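Local structure of putative cell invasion protein with MAC/Perforin domain (Bacteroides thetaiotaomicron VPI-5482, 3KK7) at residues Tyr60-Phe72 and His333-Pro345. The protein is of unproven function but, as a gut-symbiont member of the membrane-attack complex/perforin family, may act on membranes. Sequence-based numbering, arbitrary orientation.
Sequences YAVENGTSIIGDF and HTMIDLQDGGLYP
G70, at the third position of the type II turn I68-D71, presses its backbone on strand 334-338, with its CA 3.8 Å from the CA of D337, while F72 N makes a weak, bent hydrogen bond (3.4 Å, 125° at the hydrogen) to M335 O. With phi at 85° and no side chain, G70 lets the two backbones close up, and the branch point of L338 rests on the turn, CG lying 3.5 Å from G70 CA, while CD1 reaches across to I69 CG2 at 3.6 Å.

Selenomethionine M335 is extended through its first two torsions, then bends at chi3 (112°), which brings CE against the turn, 3.3 Å from G70 O, and up to the edge of the Y60 ring, 3.6 Å from CE2. L343, on strand 343-345, meets the root of the same ring obliquely, through CD2 and Y60 CB. The tyrosine is fixed at its far end too, since its OH accepts from G70 N (2.9 Å) and is also hydrogen-bonded to the side chain of N74. F72 crosses T334 at about a right angle, the methyl CG2 of T334 lying 3.5 Å from F72 CD2.

Buried polar groups have partners: NH1 of R221 hydrogen-bonds to both I69 O and I336 O, D337 OD1 accepts from L338 N, and salt bridges join D337 to K104 and D71 to K296.

Both segments fall in the MACPF region. Strands 334-338 and 343-345, linked by the type II turn Q339-G342, each pair with strand 211-218 of its antiparallel sheet, so the arrangement is loop-on-sheet packing within the MACPF fold.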
loop_
_atom_site.group_PDB
_atom_site.type_symbol
_atom_site.label_atom_id
_atom_site.label_comp_id
_atom_site.label_asym_id
_atom_site.label_seq_id
_atom_site.Cartn_x
_atom_site.Cartn_y
_atom_site.Cartn_z
ATOM N N TYR A 60 -5.603 -3.163 5.109
ATOM C CA TYR A 60 -6.731 -2.289 5.150
ATOM C C TYR A 60 -6.951 -1.695 3.751
ATOM O O TYR A 60 -5.993 -1.225 3.115
ATOM C CB TYR A 60 -6.489 -1.196 6.192
ATOM C CG TYR A 60 -7.655 -0.265 6.311
ATOM C CD1 TYR A 60 -7.767 0.863 5.498
ATOM C CD2 TYR A 60 -8.675 -0.529 7.206
ATOM C CE1 TYR A 60 -8.874 1.714 5.589
ATOM C CE2 TYR A 60 -9.768 0.315 7.312
ATOM C CZ TYR A 60 -9.868 1.426 6.500
ATOM O OH TYR A 60 -10.969 2.221 6.628
ATOM N N ALA A 61 -8.206 -1.702 3.290
ATOM C CA ALA A 61 -8.550 -1.278 1.915
ATOM C C ALA A 61 -9.129 0.124 1.838
ATOM O O ALA A 61 -10.190 0.405 2.399
ATOM C CB ALA A 61 -9.542 -2.256 1.307
ATOM N N VAL A 62 -8.438 1.003 1.133
ATOM C CA VAL A 62 -8.898 2.384 0.992
ATOM C C VAL A 62 -9.703 2.492 -0.307
ATOM O O VAL A 62 -10.916 2.642 -0.266
ATOM C CB VAL A 62 -7.714 3.414 1.001
ATOM C CG1 VAL A 62 -8.215 4.842 0.711
ATOM C CG2 VAL A 62 -6.945 3.378 2.333
ATOM N N GLU A 63 -9.016 2.361 -1.446
ATOM C CA GLU A 63 -9.625 2.543 -2.770
ATOM C C GLU A 63 -10.821 1.664 -3.021
ATOM O O GLU A 63 -11.799 2.102 -3.608
ATOM C CB GLU A 63 -8.604 2.252 -3.881
ATOM C CG GLU A 63 -9.063 2.658 -5.294
ATOM C CD GLU A 63 -7.940 2.557 -6.333
ATOM O OE1 GLU A 63 -6.978 1.789 -6.160
ATOM O OE2 GLU A 63 -8.006 3.274 -7.338
ATOM N N ASN A 64 -10.733 0.411 -2.617
ATOM C CA ASN A 64 -11.789 -0.549 -2.888
ATOM C C ASN A 64 -12.591 -0.912 -1.657
ATOM O O ASN A 64 -13.164 -1.982 -1.590
ATOM C CB ASN A 64 -11.163 -1.814 -3.479
ATOM C CG ASN A 64 -10.529 -1.572 -4.856
ATOM O OD1 ASN A 64 -9.577 -2.270 -5.237
ATOM N ND2 ASN A 64 -11.056 -0.595 -5.610
ATOM N N GLY A 65 -12.627 -0.047 -0.659
ATOM C CA GLY A 65 -13.377 -0.352 0.564
ATOM C C GLY A 65 -14.673 0.413 0.592
ATOM O O GLY A 65 -15.106 0.959 -0.400
ATOM N N THR A 66 -15.278 0.461 1.759
ATOM C CA THR A 66 -16.520 1.191 1.958
ATOM C C THR A 66 -16.332 2.729 1.998
ATOM O O THR A 66 -17.297 3.470 1.834
ATOM C CB THR A 66 -17.147 0.779 3.265
ATOM O OG1 THR A 66 -16.333 1.271 4.362
ATOM C CG2 THR A 66 -17.319 -0.754 3.309
ATOM N N SER A 67 -15.095 3.177 2.246
ATOM C CA SER A 67 -14.708 4.596 2.344
ATOM C C SER A 67 -15.054 5.200 3.704
ATOM O O SER A 67 -14.858 6.386 3.919
ATOM C CB SER A 67 -15.288 5.459 1.212
ATOM O OG SER A 67 -16.558 5.954 1.561
ATOM N N ILE A 68 -15.562 4.378 4.628
ATOM C CA ILE A 68 -15.749 4.797 6.001
ATOM C C ILE A 68 -14.448 4.449 6.711
ATOM O O ILE A 68 -14.049 3.291 6.789
ATOM C CB ILE A 68 -16.920 4.124 6.670
ATOM C CG1 ILE A 68 -18.200 4.308 5.844
ATOM C CG2 ILE A 68 -17.121 4.724 8.051
ATOM C CD1 ILE A 68 -18.704 5.743 5.733
ATOM N N ILE A 69 -13.795 5.493 7.210
ATOM C CA ILE A 69 -12.490 5.388 7.849
ATOM C C ILE A 69 -12.581 4.542 9.118
ATOM O O ILE A 69 -13.342 4.861 10.031
ATOM C CB ILE A 69 -11.959 6.777 8.237
ATOM C CG1 ILE A 69 -11.837 7.679 7.003
ATOM C CG2 ILE A 69 -10.603 6.649 8.951
ATOM C CD1 ILE A 69 -11.856 9.156 7.350
ATOM N N GLY A 70 -11.798 3.474 9.157
ATOM C CA GLY A 70 -11.743 2.609 10.329
ATOM C C GLY A 70 -12.806 1.526 10.404
ATOM O O GLY A 70 -12.848 0.770 11.371
ATOM N N ASP A 71 -13.650 1.454 9.375
ATOM C CA ASP A 71 -14.698 0.449 9.237
ATOM C C ASP A 71 -14.060 -0.951 9.151
ATOM O O ASP A 71 -13.241 -1.201 8.274
ATOM C CB ASP A 71 -15.496 0.792 7.958
ATOM C CG ASP A 71 -16.627 -0.194 7.627
ATOM O OD1 ASP A 71 -16.744 -1.286 8.234
ATOM O OD2 ASP A 71 -17.405 0.157 6.708
ATOM N N PHE A 72 -14.482 -1.854 10.037
ATOM C CA PHE A 72 -13.965 -3.211 10.090
ATOM C C PHE A 72 -14.089 -3.955 8.767
ATOM O O PHE A 72 -13.256 -4.796 8.468
ATOM C CB PHE A 72 -14.633 -4.022 11.211
ATOM C CG PHE A 72 -16.030 -4.453 10.907
ATOM C CD1 PHE A 72 -16.269 -5.661 10.260
ATOM C CD2 PHE A 72 -17.107 -3.663 11.263
ATOM C CE1 PHE A 72 -17.563 -6.084 9.980
ATOM C CE2 PHE A 72 -18.419 -4.072 10.971
ATOM C CZ PHE A 72 -18.644 -5.286 10.327
ATOM N N HIS A 333 -18.661 -5.942 20.078
ATOM C CA HIS A 333 -17.835 -4.841 19.620
ATOM C C HIS A 333 -16.973 -5.239 18.416
ATOM O O HIS A 333 -16.739 -6.422 18.170
ATOM C CB HIS A 333 -17.003 -4.323 20.782
ATOM C CG HIS A 333 -17.828 -3.665 21.836
ATOM N ND1 HIS A 333 -17.278 -2.936 22.865
ATOM C CD2 HIS A 333 -19.175 -3.588 21.994
ATOM C CE1 HIS A 333 -18.252 -2.464 23.629
ATOM N NE2 HIS A 333 -19.412 -2.845 23.124
ATOM N N THR A 334 -16.540 -4.258 17.639
ATOM C CA THR A 334 -15.694 -4.541 16.490
ATOM C C THR A 334 -14.796 -3.335 16.270
ATOM O O THR A 334 -14.825 -2.407 17.064
ATOM C CB THR A 334 -16.528 -4.884 15.239
ATOM O OG1 THR A 334 -15.658 -5.392 14.221
ATOM C CG2 THR A 334 -17.279 -3.657 14.713
HETATM N N MSE A 335 -13.981 -3.359 15.225
HETATM C CA MSE A 335 -13.167 -2.192 14.885
HETATM C C MSE A 335 -14.076 -1.076 14.346
HETATM O O MSE A 335 -14.809 -1.304 13.400
HETATM C CB MSE A 335 -12.126 -2.553 13.834
HETATM C CG MSE A 335 -11.293 -1.364 13.343
HETATM SE SE MSE A 335 -9.898 -1.999 12.166
HETATM C CE MSE A 335 -10.469 -1.270 10.459
ATOM N N ILE A 336 -14.001 0.123 14.933
ATOM C CA ILE A 336 -14.887 1.218 14.564
ATOM C C ILE A 336 -14.244 2.532 14.071
ATOM O O ILE A 336 -14.950 3.385 13.524
ATOM C CB ILE A 336 -15.833 1.537 15.710
ATOM C CG1 ILE A 336 -15.061 1.987 16.944
ATOM C CG2 ILE A 336 -16.687 0.338 16.006
ATOM C CD1 ILE A 336 -15.928 2.668 17.996
ATOM N N ASP A 337 -12.937 2.713 14.254
ATOM C CA ASP A 337 -12.253 3.948 13.808
ATOM C C ASP A 337 -10.767 3.728 13.960
ATOM O O ASP A 337 -10.346 2.737 14.557
ATOM C CB ASP A 337 -12.678 5.177 14.633
ATOM C CG ASP A 337 -12.763 6.476 13.800
ATOM O OD1 ASP A 337 -11.953 6.611 12.848
ATOM O OD2 ASP A 337 -13.620 7.365 14.112
ATOM N N LEU A 338 -9.977 4.653 13.434
ATOM C CA LEU A 338 -8.528 4.523 13.424
ATOM C C LEU A 338 -7.878 5.574 14.336
ATOM O O LEU A 338 -8.377 6.677 14.479
ATOM C CB LEU A 338 -7.996 4.683 11.999
ATOM C CG LEU A 338 -8.449 3.637 10.976
ATOM C CD1 LEU A 338 -8.096 4.070 9.560
ATOM C CD2 LEU A 338 -7.842 2.258 11.264
ATOM N N GLN A 339 -6.770 5.190 14.963
ATOM C CA GLN A 339 -5.939 6.096 15.721
ATOM C C GLN A 339 -5.121 6.904 14.755
ATOM O O GLN A 339 -4.835 6.451 13.650
ATOM C CB GLN A 339 -4.959 5.315 16.598
ATOM C CG GLN A 339 -5.600 4.558 17.710
ATOM C CD GLN A 339 -4.578 3.835 18.573
ATOM O OE1 GLN A 339 -3.476 4.359 18.838
ATOM N NE2 GLN A 339 -4.954 2.640 19.061
ATOM N N ASP A 340 -4.717 8.092 15.174
ATOM C CA ASP A 340 -3.815 8.874 14.353
ATOM C C ASP A 340 -2.576 8.014 14.123
ATOM O O ASP A 340 -2.042 7.400 15.048
ATOM C CB ASP A 340 -3.428 10.193 15.020
ATOM C CG ASP A 340 -4.598 11.174 15.145
ATOM O OD1 ASP A 340 -5.717 10.905 14.671
ATOM O OD2 ASP A 340 -4.381 12.237 15.750
ATOM N N GLY A 341 -2.130 7.946 12.880
ATOM C CA GLY A 341 -0.999 7.101 12.549
ATOM C C GLY A 341 -1.232 5.610 12.759
ATOM O O GLY A 341 -0.270 4.872 12.925
ATOM N N GLY A 342 -2.501 5.174 12.743
ATOM C CA GLY A 342 -2.864 3.760 12.903
ATOM C C GLY A 342 -2.759 2.910 11.642
ATOM O O GLY A 342 -3.073 1.727 11.674
ATOM N N LEU A 343 -2.369 3.528 10.521
ATOM C CA LEU A 343 -2.171 2.833 9.239
ATOM C C LEU A 343 -0.733 3.026 8.766
ATOM O O LEU A 343 -0.275 4.141 8.615
ATOM C CB LEU A 343 -3.132 3.334 8.147
ATOM C CG LEU A 343 -4.631 3.086 8.281
ATOM C CD1 LEU A 343 -5.369 3.792 7.138
ATOM C CD2 LEU A 343 -4.932 1.603 8.298
ATOM N N TYR A 344 -0.046 1.924 8.509
ATOM C CA TYR A 344 1.336 1.929 8.061
ATOM C C TYR A 344 1.410 1.404 6.652
ATOM O O TYR A 344 0.683 0.495 6.296
ATOM C CB TYR A 344 2.185 1.041 8.985
ATOM C CG TYR A 344 2.835 1.826 10.097
ATOM C CD1 TYR A 344 2.059 2.557 10.990
ATOM C CD2 TYR A 344 4.229 1.872 10.234
ATOM C CE1 TYR A 344 2.641 3.300 11.984
ATOM C CE2 TYR A 344 4.826 2.624 11.247
ATOM C CZ TYR A 344 4.022 3.330 12.104
ATOM O OH TYR A 344 4.559 4.062 13.104
ATOM N N PRO A 345 2.290 1.966 5.837
ATOM C CA PRO A 345 2.413 1.436 4.516
ATOM C C PRO A 345 2.873 -0.004 4.526
ATOM O O PRO A 345 3.665 -0.384 5.372
ATOM C CB PRO A 345 3.534 2.289 3.914
ATOM C CG PRO A 345 4.370 2.670 5.055
ATOM C CD PRO A 345 3.359 2.936 6.126
#